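8-amino-8-demethylriboflavin N,N-dimethyltransferase (Streptomyces davawensis, PDB 4D7K) catalyses the two S-adenosyl-L-methionine-dependent N-methylations that turn 8-amino-8-demethyl-D-riboflavin into the antibiotic roseoflavin, working as a homodimer. Local coordinates at residues Thr106-Pro111 / Leu303-Gly308; Val33-Leu38 / Ser100-Thr105; Arg264-Ile269 / Asp317-Arg322; Asp285-Glu290 / Ala338-Arg343; Thr180-Ile185 / Gly195-Val200. All coordinates share one frame; numbering follows the deposited sequence.

Interaction 1: residues Thr106-Pro111 / Leu303-Gly308; sequences TFFAEP and LVLVEG
Leu305 reaches across to two phenylalanines with a single methyl group. Its CD1 lies 4.4 Å from CE2 of Phe107, near the plane of that ring and at its edge, and Leu305 CD1 is again 4.4 Å from CE1 of Phe108, which it meets obliquely. The leucine's extended outer torsion (chi2 174°) carries CD1 forward from a CB that already faces the rings. Tighter packing occurs between the two aromatic side chains themselves: the edge of Phe107 is set over the face of Phe108, with CD2 of Phe107 3.7 Å above the centre of the neighbouring ring. They converge although they are adjacent in sequence, because CG of Phe107 stands opposite its backbone nitrogen (chi1 174°) while that of Phe108 stands opposite its carbonyl carbon (chi1 -66°). Compared with this pair, the leucine contact is slight: no hydrogen bond crosses it, and little surface is buried. On the loose side, Glu307 is exposed and poorly ordered, whereas the three touching residues are buried. Helix 149-165 packs on both rings, through Val151 and Phe155 on Phe107 and Phe162 on Phe108. Helix 111-118 adds Val113 and Tyr117, and Lys25 of the second subunit makes a cation-pi contact with Phe108, so this part of the chain is packed between helices 149-165 and 111-118 and the second subunit.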
# COMPACT_ATOMS: atom_id res chain seq x y z
N THR A 106 -9.06 7.35 3.08
CA THR A 106 -8.49 8.66 2.79
C THR A 106 -7.45 9.13 3.81
O THR A 106 -6.44 9.73 3.43
CB THR A 106 -9.59 9.75 2.70
OG1 THR A 106 -10.38 9.73 3.89
CG2 THR A 106 -10.47 9.51 1.49
N PHE A 107 -7.69 8.87 5.09
CA PHE A 107 -6.83 9.43 6.14
C PHE A 107 -5.37 8.98 6.03
O PHE A 107 -4.46 9.81 6.09
CB PHE A 107 -7.34 9.06 7.54
CG PHE A 107 -6.41 9.49 8.65
CD1 PHE A 107 -6.33 10.81 9.03
CD2 PHE A 107 -5.60 8.56 9.29
CE1 PHE A 107 -5.46 11.21 10.03
CE2 PHE A 107 -4.73 8.95 10.29
CZ PHE A 107 -4.66 10.28 10.67
N PHE A 108 -5.16 7.68 5.88
CA PHE A 108 -3.81 7.11 5.89
C PHE A 108 -3.04 7.38 4.60
O PHE A 108 -1.90 6.94 4.45
CB PHE A 108 -3.88 5.61 6.17
CG PHE A 108 -4.39 5.28 7.54
CD1 PHE A 108 -3.54 5.30 8.63
CD2 PHE A 108 -5.73 5.01 7.74
CE1 PHE A 108 -4.01 5.02 9.90
CE2 PHE A 108 -6.21 4.73 9.00
CZ PHE A 108 -5.35 4.74 10.08
N ALA A 109 -3.66 8.11 3.68
CA ALA A 109 -3.01 8.44 2.42
C ALA A 109 -2.92 9.95 2.25
O ALA A 109 -2.47 10.43 1.21
CB ALA A 109 -3.75 7.82 1.25
N GLU A 110 -3.35 10.68 3.27
CA GLU A 110 -3.18 12.12 3.27
C GLU A 110 -1.68 12.43 3.32
O GLU A 110 -0.93 11.72 3.98
CB GLU A 110 -3.91 12.77 4.45
CG GLU A 110 -5.44 12.68 4.37
CD GLU A 110 -6.03 13.60 3.32
OE1 GLU A 110 -5.27 14.35 2.67
OE2 GLU A 110 -7.27 13.58 3.13
N PRO A 111 -1.25 13.49 2.61
CA PRO A 111 0.16 13.86 2.51
C PRO A 111 0.85 14.00 3.86
O PRO A 111 1.94 13.46 4.04
CB PRO A 111 0.13 15.20 1.77
CG PRO A 111 -1.29 15.68 1.87
CD PRO A 111 -2.11 14.43 1.87
N LEU A 303 3.38 3.46 16.42
CA LEU A 303 4.77 3.90 16.30
C LEU A 303 4.88 5.18 15.48
O LEU A 303 5.70 6.04 15.76
CB LEU A 303 5.61 2.79 15.67
CG LEU A 303 7.10 2.71 15.99
CD1 LEU A 303 7.57 1.29 15.82
CD2 LEU A 303 7.88 3.64 15.08
N VAL A 304 4.05 5.29 14.45
CA VAL A 304 4.10 6.41 13.53
C VAL A 304 3.35 7.63 14.07
O VAL A 304 3.84 8.76 14.00
CB VAL A 304 3.52 6.03 12.15
CG1 VAL A 304 3.33 7.25 11.28
CG2 VAL A 304 4.41 5.00 11.46
N LEU A 305 2.17 7.40 14.63
CA LEU A 305 1.25 8.49 14.94
C LEU A 305 1.37 9.03 16.35
O LEU A 305 1.52 10.23 16.54
CB LEU A 305 -0.20 8.04 14.70
CG LEU A 305 -0.59 7.72 13.26
CD1 LEU A 305 -1.99 7.15 13.20
CD2 LEU A 305 -0.47 8.96 12.38
N VAL A 306 1.32 8.15 17.34
CA VAL A 306 1.26 8.59 18.73
C VAL A 306 2.46 8.17 19.56
O VAL A 306 3.33 7.42 19.10
CB VAL A 306 -0.01 8.07 19.41
CG1 VAL A 306 -1.24 8.62 18.70
CG2 VAL A 306 -0.03 6.56 19.41
N GLU A 307 2.51 8.66 20.80
CA GLU A 307 3.64 8.40 21.68
C GLU A 307 3.36 7.21 22.61
O GLU A 307 4.28 6.59 23.14
CB GLU A 307 3.96 9.66 22.50
CG GLU A 307 5.32 9.64 23.18
CD GLU A 307 5.25 9.16 24.61
OE1 GLU A 307 4.12 8.96 25.11
OE2 GLU A 307 6.31 8.99 25.24
N GLY A 308 2.08 6.89 22.77
CA GLY A 308 1.67 5.79 23.62
C GLY A 308 2.07 4.43 23.09
O GLY A 308 2.40 4.29 21.91

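Interaction 2: residues Val33-Leu38 / Ser100-Thr105; sequences VAKLHL and SMRGMT
The last turn of helix 13-35 meets the first turn of helix 102-107, with the CA atoms of Ala34 and Arg102 7.0 Å apart. Arg102 crosses over with its chain stretched straight from CG to NE, CG lying opposite the backbone nitrogen (chi1 -174°). Its NH2 donates to Ala34 O at 2.9 Å, coming from above the carbonyl plane. The same oxygen accepts from the His37 backbone N on the opposite face, so two donors grip it. That second bond belongs to a Schellman motif: His37 takes positive phi, and Leu38 N adds a bond to Val33 O, closing the helix. The helix is part of the dimerisation domain of O-methyltransferases, where helix 60-72 packs on Val33 and Leu36. The turn also brings the imidazole beside the arginine, ring and guanidinium planes only 8° apart, with His37 NE2 3.5 Å from Arg102 NH2; the angle is too poor for a hydrogen bond. On the edge of the guanidinium a water accepts from Arg102 NH2 at 2.7 Å and from Lys35 NZ at 3.1 Å, bridging two like charges. Lys35 NZ itself forms salt bridges with Glu110, Glu150 and Glu154, carboxylates that probably offset the gathered positive charge.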
# COMPACT_ATOMS: atom_id res chain seq x y z
N VAL A 33 -9.71 8.84 -5.98
CA VAL A 33 -11.12 8.67 -6.33
C VAL A 33 -12.02 9.26 -5.24
O VAL A 33 -12.99 9.98 -5.53
CB VAL A 33 -11.47 7.18 -6.55
CG1 VAL A 33 -12.97 6.95 -6.41
CG2 VAL A 33 -10.96 6.70 -7.91
N ALA A 34 -11.70 8.97 -3.99
CA ALA A 34 -12.49 9.47 -2.88
C ALA A 34 -12.35 10.99 -2.71
O ALA A 34 -13.34 11.67 -2.45
CB ALA A 34 -12.10 8.76 -1.59
N LYS A 35 -11.14 11.52 -2.88
CA LYS A 35 -10.90 12.95 -2.71
C LYS A 35 -11.61 13.77 -3.78
O LYS A 35 -11.98 14.92 -3.55
CB LYS A 35 -9.40 13.27 -2.74
CG LYS A 35 -8.58 12.63 -1.62
CD LYS A 35 -9.06 13.07 -0.24
CE LYS A 35 -8.76 14.54 0.01
NZ LYS A 35 -9.08 14.90 1.41
N LEU A 36 -11.81 13.18 -4.95
CA LEU A 36 -12.51 13.86 -6.02
C LEU A 36 -14.02 13.69 -5.88
O LEU A 36 -14.78 14.20 -6.70
CB LEU A 36 -12.03 13.34 -7.38
CG LEU A 36 -10.64 13.81 -7.79
CD1 LEU A 36 -10.14 12.99 -8.96
CD2 LEU A 36 -10.70 15.28 -8.16
N HIS A 37 -14.43 12.96 -4.84
CA HIS A 37 -15.83 12.69 -4.56
C HIS A 37 -16.55 12.03 -5.73
O HIS A 37 -17.75 12.19 -5.92
CB HIS A 37 -16.55 13.99 -4.15
CG HIS A 37 -16.15 14.48 -2.79
ND1 HIS A 37 -15.28 15.53 -2.61
CD2 HIS A 37 -16.48 14.04 -1.56
CE1 HIS A 37 -15.11 15.74 -1.32
NE2 HIS A 37 -15.82 14.85 -0.66
N LEU A 38 -15.78 11.28 -6.51
CA LEU A 38 -16.33 10.48 -7.61
C LEU A 38 -17.40 9.48 -7.17
O LEU A 38 -18.39 9.31 -7.88
CB LEU A 38 -15.20 9.76 -8.35
CG LEU A 38 -14.29 10.70 -9.13
CD1 LEU A 38 -13.11 9.97 -9.73
CD2 LEU A 38 -15.08 11.40 -10.22
N SER A 100 -20.03 2.99 5.63
CA SER A 100 -18.96 3.67 4.90
C SER A 100 -17.57 3.32 5.41
O SER A 100 -17.39 3.03 6.58
CB SER A 100 -19.16 5.19 4.97
OG SER A 100 -17.96 5.87 4.64
N MET A 101 -16.60 3.35 4.50
CA MET A 101 -15.21 3.10 4.84
C MET A 101 -14.31 4.13 4.16
O MET A 101 -13.14 3.87 3.89
CB MET A 101 -14.81 1.67 4.43
CG MET A 101 -15.49 0.60 5.29
SD MET A 101 -15.15 -1.10 4.81
CE MET A 101 -13.45 -1.28 5.35
N ARG A 102 -14.87 5.30 3.90
CA ARG A 102 -14.15 6.37 3.22
C ARG A 102 -13.09 6.95 4.14
O ARG A 102 -12.04 7.39 3.68
CB ARG A 102 -15.12 7.48 2.78
CG ARG A 102 -14.48 8.57 1.93
CD ARG A 102 -15.45 9.70 1.62
NE ARG A 102 -14.82 10.71 0.77
CZ ARG A 102 -13.98 11.65 1.22
NH1 ARG A 102 -13.67 11.71 2.51
NH2 ARG A 102 -13.45 12.52 0.37
N GLY A 103 -13.38 6.94 5.44
CA GLY A 103 -12.48 7.51 6.43
C GLY A 103 -11.11 6.88 6.45
O GLY A 103 -10.09 7.56 6.33
N MET A 104 -11.07 5.56 6.59
CA MET A 104 -9.79 4.85 6.66
C MET A 104 -9.05 4.87 5.33
O MET A 104 -7.83 4.80 5.28
CB MET A 104 -10.01 3.41 7.12
CG MET A 104 -10.56 2.49 6.05
SD MET A 104 -10.50 0.75 6.51
CE MET A 104 -11.60 0.73 7.92
N THR A 105 -9.80 4.98 4.23
CA THR A 105 -9.21 4.91 2.90
C THR A 105 -8.56 6.25 2.52
O THR A 105 -7.61 6.27 1.74
CB THR A 105 -10.28 4.49 1.86
OG1 THR A 105 -10.87 3.26 2.28
CG2 THR A 105 -9.66 4.29 0.49
O HOH W 1 -12.19 14.84 0.99

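Interaction 3: residues Arg264-Ile269 / Asp317-Arg322; sequences RLLVRI and DDLLAR
Leu266 carries the apolar part of this contact with both of its methyls, each touching a different leucine of the facing helix. Its CD1 meets CD2 of Leu319 at 4.3 Å, and its CD2 meets CD2 of Leu320 at 4.2 Å. The two partners are consecutive residues, so Leu266 spans two neighbouring side chains. CB of Leu266 points toward the other helix, whereas Leu320 leaves its helix at a slant and brings only its end close. At the two short segments the axes approach to 9.3 Å and cross at -53°, with the nearest CA atoms those of Leu266 and Leu320, 7.3 Å apart. In the Rossmann-like methyltransferase fold these are helices 259-270 and 313-322, both packed on the central sheet: Leu266 and Ile269 rest on Leu250 of strand 247-251, while Leu320 covers Phe325 and Ile327 of strand 325-333. The predicted S-adenosyl-L-methionine-binding Phe237 is about 10 Å from Leu266, side chain to side chain. Polar groups enter in one place, and without a hydrogen bond. CG2 of Val267 lies opposite its own carbonyl carbon and touches the backbone O of Arg322 at 4.2 Å, an ordinary van der Waals approach at the edge of the interface. The exposed guanidinium of Arg322 folds back along its own helix, with CD1 of Leu319 in plane at its edge, and its side chain also packs on Asp259 and Val263.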
# COMPACT_ATOMS: atom_id res chain seq x y z
N ARG A 264 -3.83 5.36 39.52
CA ARG A 264 -4.84 6.14 40.24
C ARG A 264 -6.24 5.84 39.70
O ARG A 264 -7.17 5.61 40.47
CB ARG A 264 -4.54 7.64 40.15
CG ARG A 264 -3.28 8.06 40.89
CD ARG A 264 -3.18 9.57 41.04
NE ARG A 264 -3.02 10.25 39.76
CZ ARG A 264 -3.95 11.04 39.20
NH1 ARG A 264 -5.10 11.24 39.83
NH2 ARG A 264 -3.72 11.62 38.04
N LEU A 265 -6.37 5.85 38.37
CA LEU A 265 -7.64 5.54 37.72
C LEU A 265 -8.09 4.12 38.03
O LEU A 265 -9.26 3.87 38.30
CB LEU A 265 -7.52 5.74 36.21
CG LEU A 265 -8.75 5.37 35.37
CD1 LEU A 265 -9.96 6.20 35.80
CD2 LEU A 265 -8.47 5.57 33.89
N LEU A 266 -7.14 3.19 38.00
CA LEU A 266 -7.44 1.79 38.28
C LEU A 266 -7.86 1.60 39.74
O LEU A 266 -8.73 0.77 40.03
CB LEU A 266 -6.22 0.92 37.96
CG LEU A 266 -5.85 0.82 36.48
CD1 LEU A 266 -4.45 0.25 36.32
CD2 LEU A 266 -6.87 -0.02 35.72
N VAL A 267 -7.25 2.36 40.64
CA VAL A 267 -7.59 2.31 42.06
C VAL A 267 -9.01 2.84 42.30
O VAL A 267 -9.76 2.29 43.10
CB VAL A 267 -6.58 3.11 42.93
CG1 VAL A 267 -7.09 3.28 44.35
CG2 VAL A 267 -5.23 2.42 42.94
N ARG A 268 -9.36 3.90 41.59
CA ARG A 268 -10.69 4.49 41.68
C ARG A 268 -11.77 3.54 41.16
O ARG A 268 -12.86 3.46 41.72
CB ARG A 268 -10.75 5.81 40.91
CG ARG A 268 -10.20 6.99 41.68
CD ARG A 268 -11.13 7.41 42.81
NE ARG A 268 -12.43 7.87 42.31
CZ ARG A 268 -13.55 7.15 42.35
NH1 ARG A 268 -13.55 5.94 42.89
NH2 ARG A 268 -14.68 7.66 41.87
N ILE A 269 -11.46 2.81 40.09
CA ILE A 269 -12.37 1.80 39.58
C ILE A 269 -12.51 0.68 40.61
O ILE A 269 -13.61 0.21 40.88
CB ILE A 269 -11.88 1.22 38.24
CG1 ILE A 269 -11.87 2.31 37.17
CG2 ILE A 269 -12.77 0.05 37.80
CD1 ILE A 269 -11.28 1.86 35.85
N ASP A 317 0.25 -6.93 34.69
CA ASP A 317 0.29 -7.53 36.01
C ASP A 317 0.78 -6.53 37.05
O ASP A 317 0.15 -6.35 38.09
CB ASP A 317 1.20 -8.77 36.02
CG ASP A 317 0.43 -10.07 35.84
OD1 ASP A 317 -0.69 -10.18 36.40
OD2 ASP A 317 0.94 -10.97 35.14
N ASP A 318 1.90 -5.88 36.76
CA ASP A 318 2.54 -4.94 37.68
C ASP A 318 1.66 -3.72 37.92
O ASP A 318 1.57 -3.23 39.05
CB ASP A 318 3.91 -4.52 37.14
CG ASP A 318 4.81 -3.93 38.21
OD1 ASP A 318 4.37 -2.99 38.91
OD2 ASP A 318 5.95 -4.41 38.35
N LEU A 319 1.03 -3.22 36.87
CA LEU A 319 0.15 -2.07 36.98
C LEU A 319 -1.07 -2.42 37.82
O LEU A 319 -1.39 -1.72 38.79
CB LEU A 319 -0.28 -1.59 35.59
CG LEU A 319 -0.26 -0.08 35.35
CD1 LEU A 319 1.16 0.45 35.45
CD2 LEU A 319 -0.86 0.26 33.99
N LEU A 320 -1.75 -3.50 37.46
CA LEU A 320 -2.96 -3.94 38.15
C LEU A 320 -2.68 -4.36 39.59
O LEU A 320 -3.56 -4.25 40.45
CB LEU A 320 -3.61 -5.09 37.39
CG LEU A 320 -4.21 -4.72 36.03
CD1 LEU A 320 -4.36 -5.95 35.15
CD2 LEU A 320 -5.54 -4.01 36.20
N ALA A 321 -1.46 -4.84 39.85
CA ALA A 321 -1.07 -5.25 41.19
C ALA A 321 -1.11 -4.07 42.16
O ALA A 321 -1.57 -4.20 43.29
CB ALA A 321 0.32 -5.89 41.17
N ARG A 322 -0.62 -2.93 41.69
CA ARG A 322 -0.59 -1.72 42.51
C ARG A 322 -1.99 -1.16 42.76
O ARG A 322 -2.19 -0.35 43.67
CB ARG A 322 0.28 -0.65 41.84
CG ARG A 322 1.76 -1.01 41.76
CD ARG A 322 2.61 0.18 41.34
NE ARG A 322 2.52 0.44 39.90
CZ ARG A 322 2.95 1.56 39.32
NH1 ARG A 322 3.48 2.53 40.06
NH2 ARG A 322 2.84 1.72 38.01

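Interaction 4: residues Asp285-Glu290 / Ala338-Arg343; sequences DSVIGE and AVIECR
Val287 and Ile340 are brought together by their first torsions. With CG1 of Val287 opposite the backbone nitrogen (chi1 178°), the other branch, CG2, is turned to the facing strand. In Ile340 it is CG1 that stands opposite the carbonyl carbon (chi1 -54°), and the extended arm beyond it delivers CD1. Val287 CG2 and Ile340 CD1 meet at 3.8 Å, the two side chains slanting across each other, and the same CG2 brushes CB of Ala338 at 4.4 Å. Beside this apolar patch the backbones pair once, at Asp285 and Ala338. Asp285 N donates to Ala338 O at 3.2 Å, in the carbonyl plane and nearly straight (164°); the return bond, from Ala338 N to Asp285 O, is shorter at 2.8 Å but more bent. Farther on, the chain reverses through a type II turn from Val287 to Glu290, closed by Glu290 N on Val287 O at 2.8 Å, with Gly289 supplying the positive phi at the third position. All four residues that touch are buried, and Trp316 of helix 313-322 packs on both Asp285 and Ile340. Asp285 and Ala338 form an antiparallel hydrogen-bonded pair at the end of strand 280-285, where strand 337-344 slots between it and strand 325-333: the reversed seventh strand, in order 3-2-1-4-5-7-6, that marks class I methyltransferases.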
# COMPACT_ATOMS: atom_id res chain seq x y z
N ASP A 285 -7.72 -4.28 24.58
CA ASP A 285 -6.48 -3.75 24.02
C ASP A 285 -5.75 -4.82 23.21
O ASP A 285 -6.16 -5.98 23.19
CB ASP A 285 -5.58 -3.23 25.14
CG ASP A 285 -4.58 -2.18 24.66
OD1 ASP A 285 -4.46 -1.98 23.44
OD2 ASP A 285 -3.92 -1.56 25.52
N SER A 286 -4.69 -4.41 22.54
CA SER A 286 -3.76 -5.35 21.93
C SER A 286 -2.63 -5.61 22.93
O SER A 286 -2.04 -4.68 23.47
CB SER A 286 -3.20 -4.80 20.62
OG SER A 286 -2.32 -5.72 20.01
N VAL A 287 -2.35 -6.88 23.18
CA VAL A 287 -1.36 -7.24 24.19
C VAL A 287 -0.08 -7.78 23.55
O VAL A 287 -0.10 -8.81 22.88
CB VAL A 287 -1.93 -8.28 25.18
CG1 VAL A 287 -0.88 -8.68 26.20
CG2 VAL A 287 -3.16 -7.72 25.87
N ILE A 288 1.01 -7.05 23.76
CA ILE A 288 2.32 -7.44 23.23
C ILE A 288 2.69 -8.84 23.70
O ILE A 288 2.70 -9.12 24.89
CB ILE A 288 3.42 -6.45 23.65
CG1 ILE A 288 3.09 -5.03 23.18
CG2 ILE A 288 4.78 -6.90 23.11
CD1 ILE A 288 3.13 -4.86 21.68
N GLY A 289 3.01 -9.71 22.74
CA GLY A 289 3.37 -11.08 23.04
C GLY A 289 2.17 -12.01 22.99
O GLY A 289 2.33 -13.23 22.98
N GLU A 290 0.97 -11.44 22.96
CA GLU A 290 -0.25 -12.24 22.92
C GLU A 290 -1.26 -11.63 21.95
O GLU A 290 -2.45 -11.54 22.23
CB GLU A 290 -0.85 -12.36 24.32
CG GLU A 290 0.04 -13.13 25.28
CD GLU A 290 -0.54 -13.22 26.68
OE1 GLU A 290 -1.67 -13.72 26.81
OE2 GLU A 290 0.15 -12.79 27.63
N ALA A 338 -7.73 -8.16 22.36
CA ALA A 338 -7.96 -9.14 23.40
C ALA A 338 -8.79 -8.54 24.52
O ALA A 338 -8.79 -7.32 24.72
CB ALA A 338 -6.63 -9.65 23.94
N VAL A 339 -9.51 -9.38 25.25
CA VAL A 339 -10.21 -8.92 26.43
C VAL A 339 -9.46 -9.35 27.68
O VAL A 339 -9.40 -10.54 28.00
CB VAL A 339 -11.65 -9.45 26.48
CG1 VAL A 339 -12.32 -9.03 27.78
CG2 VAL A 339 -12.44 -8.93 25.30
N ILE A 340 -8.87 -8.38 28.37
CA ILE A 340 -8.18 -8.65 29.62
C ILE A 340 -9.19 -8.68 30.75
O ILE A 340 -9.71 -7.64 31.15
CB ILE A 340 -7.10 -7.59 29.92
CG1 ILE A 340 -6.13 -7.47 28.75
CG2 ILE A 340 -6.34 -7.95 31.20
CD1 ILE A 340 -5.04 -6.43 28.96
N GLU A 341 -9.49 -9.87 31.26
CA GLU A 341 -10.45 -9.99 32.35
C GLU A 341 -9.75 -9.84 33.70
O GLU A 341 -8.87 -10.64 34.04
CB GLU A 341 -11.18 -11.33 32.27
CG GLU A 341 -12.28 -11.49 33.30
CD GLU A 341 -12.85 -12.89 33.33
OE1 GLU A 341 -12.56 -13.67 32.39
OE2 GLU A 341 -13.58 -13.22 34.29
N CYS A 342 -10.13 -8.82 34.46
CA CYS A 342 -9.49 -8.53 35.74
C CYS A 342 -10.45 -8.65 36.91
O CYS A 342 -11.62 -8.28 36.81
CB CYS A 342 -8.88 -7.13 35.73
SG CYS A 342 -7.71 -6.83 34.39
N ARG A 343 -9.95 -9.15 38.03
CA ARG A 343 -10.76 -9.36 39.22
C ARG A 343 -10.17 -8.63 40.41
O ARG A 343 -8.95 -8.52 40.54
CB ARG A 343 -10.88 -10.86 39.51
CG ARG A 343 -11.69 -11.23 40.73
CD ARG A 343 -11.68 -12.73 40.92
NE ARG A 343 -10.34 -13.27 40.72
CZ ARG A 343 -10.07 -14.55 40.44
NH1 ARG A 343 -11.06 -15.42 40.33
NH2 ARG A 343 -8.82 -14.94 40.28

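Interaction 5: residues Thr180-Ile185 / Gly195-Val200; sequences TRFADI and GVLTAV
CB of Phe182 points from strand 181-185 toward the helix that carries Val196, Leu197 and, one residue past its end, Val200. The first torsion puts CG opposite the carbonyl carbon (chi1 -59°), which lets the ring meet all three residues. Next along, CD1 touches CD1 of Leu197 at 4.1 Å, that leucine sliding past in the opposite direction. CD2 and CE1 of Phe182 lie 4.0 and 3.9 Å from CG1 of Val196, and toward the tip CE2 and CZ both tighten to 3.5 Å from that methyl. The methyl thus sits over one face of the ring, displaced toward its rim, in a CH-pi contact of 3.7 Å from Val196 CG1 to the centroid of the Phe182 ring, 21° off the normal. CZ finds a second partner in CG2 of Val200, 4.2 Å away and oblique to the ring; Val200 lies one turn beyond Val196. No hydrogen bond crosses; all four residues are apolar and buried. Leu193 of helix 191-199 and Ala247 of strand 247-251 pack on the ring, and the phenylalanine backbone bonds to Thr204 and Val206. The contact joins the first strand and the helix of the beta-alpha-beta unit completed by the parallel strand 204-209.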
# COMPACT_ATOMS: atom_id res chain seq x y z
N THR A 180 -24.78 -7.67 34.06
CA THR A 180 -26.08 -7.00 33.94
C THR A 180 -25.99 -5.48 33.99
O THR A 180 -26.97 -4.79 33.72
CB THR A 180 -27.04 -7.45 35.05
OG1 THR A 180 -28.21 -6.63 35.02
CG2 THR A 180 -26.37 -7.33 36.41
N ARG A 181 -24.81 -4.96 34.33
CA ARG A 181 -24.62 -3.52 34.36
C ARG A 181 -23.22 -3.12 33.90
O ARG A 181 -22.23 -3.41 34.57
CB ARG A 181 -24.89 -2.97 35.77
CG ARG A 181 -25.03 -1.46 35.80
CD ARG A 181 -25.34 -0.94 37.19
NE ARG A 181 -25.41 0.51 37.20
CZ ARG A 181 -25.40 1.25 38.31
NH1 ARG A 181 -25.33 0.67 39.50
NH2 ARG A 181 -25.45 2.57 38.23
N PHE A 182 -23.16 -2.46 32.75
CA PHE A 182 -21.89 -2.11 32.14
C PHE A 182 -21.51 -0.66 32.39
O PHE A 182 -22.36 0.22 32.43
CB PHE A 182 -21.95 -2.38 30.63
CG PHE A 182 -22.26 -3.81 30.29
CD1 PHE A 182 -23.58 -4.23 30.16
CD2 PHE A 182 -21.24 -4.72 30.09
CE1 PHE A 182 -23.87 -5.55 29.85
CE2 PHE A 182 -21.52 -6.04 29.78
CZ PHE A 182 -22.84 -6.45 29.66
N ALA A 183 -20.21 -0.43 32.57
CA ALA A 183 -19.69 0.92 32.75
C ALA A 183 -18.58 1.18 31.76
O ALA A 183 -17.42 0.80 31.98
CB ALA A 183 -19.20 1.11 34.18
N ASP A 184 -18.93 1.82 30.65
CA ASP A 184 -17.96 2.11 29.60
C ASP A 184 -17.20 3.40 29.90
O ASP A 184 -17.70 4.49 29.67
CB ASP A 184 -18.65 2.22 28.24
CG ASP A 184 -17.71 1.93 27.08
OD1 ASP A 184 -16.49 2.12 27.23
OD2 ASP A 184 -18.20 1.50 26.01
N ILE A 185 -15.99 3.25 30.43
CA ILE A 185 -15.16 4.40 30.76
C ILE A 185 -14.38 4.87 29.53
O ILE A 185 -13.47 4.18 29.06
CB ILE A 185 -14.17 4.08 31.90
CG1 ILE A 185 -14.90 3.41 33.06
CG2 ILE A 185 -13.45 5.35 32.36
CD1 ILE A 185 -16.07 4.21 33.59
N GLY A 195 -23.39 -1.94 21.20
CA GLY A 195 -23.22 -3.29 20.69
C GLY A 195 -23.45 -4.35 21.76
O GLY A 195 -24.11 -5.36 21.52
N VAL A 196 -22.90 -4.11 22.94
CA VAL A 196 -23.01 -5.05 24.06
C VAL A 196 -24.44 -5.13 24.58
O VAL A 196 -24.93 -6.22 24.87
CB VAL A 196 -22.07 -4.65 25.21
CG1 VAL A 196 -22.19 -5.62 26.36
CG2 VAL A 196 -20.63 -4.58 24.73
N LEU A 197 -25.11 -3.99 24.68
CA LEU A 197 -26.49 -3.96 25.16
C LEU A 197 -27.46 -4.63 24.19
O LEU A 197 -28.54 -5.07 24.59
CB LEU A 197 -26.93 -2.52 25.42
CG LEU A 197 -26.85 -2.02 26.87
CD1 LEU A 197 -25.41 -1.94 27.34
CD2 LEU A 197 -27.54 -0.68 27.03
N THR A 198 -27.08 -4.71 22.92
CA THR A 198 -27.90 -5.39 21.93
C THR A 198 -27.68 -6.89 22.01
O THR A 198 -28.57 -7.68 21.69
CB THR A 198 -27.59 -4.89 20.50
OG1 THR A 198 -27.61 -3.46 20.47
CG2 THR A 198 -28.62 -5.43 19.51
N ALA A 199 -26.49 -7.29 22.46
CA ALA A 199 -26.16 -8.70 22.62
C ALA A 199 -26.68 -9.25 23.94
O ALA A 199 -26.92 -10.45 24.08
CB ALA A 199 -24.66 -8.90 22.52
N VAL A 200 -26.85 -8.37 24.92
CA VAL A 200 -27.43 -8.74 26.21
C VAL A 200 -28.75 -8.00 26.38
O VAL A 200 -28.77 -6.87 26.87
CB VAL A 200 -26.49 -8.42 27.39
CG1 VAL A 200 -27.00 -9.09 28.66
CG2 VAL A 200 -25.07 -8.87 27.09

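How the interactions relate
From the N terminus, interaction 2 closes first, bringing residues 100-105 back to helix 13-35. Interaction 1 opens after it on the same helix 102-107 and spans 191 residues before closing at 303-308; a salt bridge between Glu110 and Lys35 joins these two contacts, and both touch the second subunit. Within the span of interaction 1, the short interaction 5 opens and closes, tying the first strand of the Rossmann-like sheet to its helix. Interactions 3 and 4 also open there but close beyond it, so both cross interaction 1 and each other. Interaction 3 packs helix 259-270 on helix 313-322, and interaction 4 pairs the end of strand 280-285 with strand 337-344; they touch where Leu320 packs on Cys342.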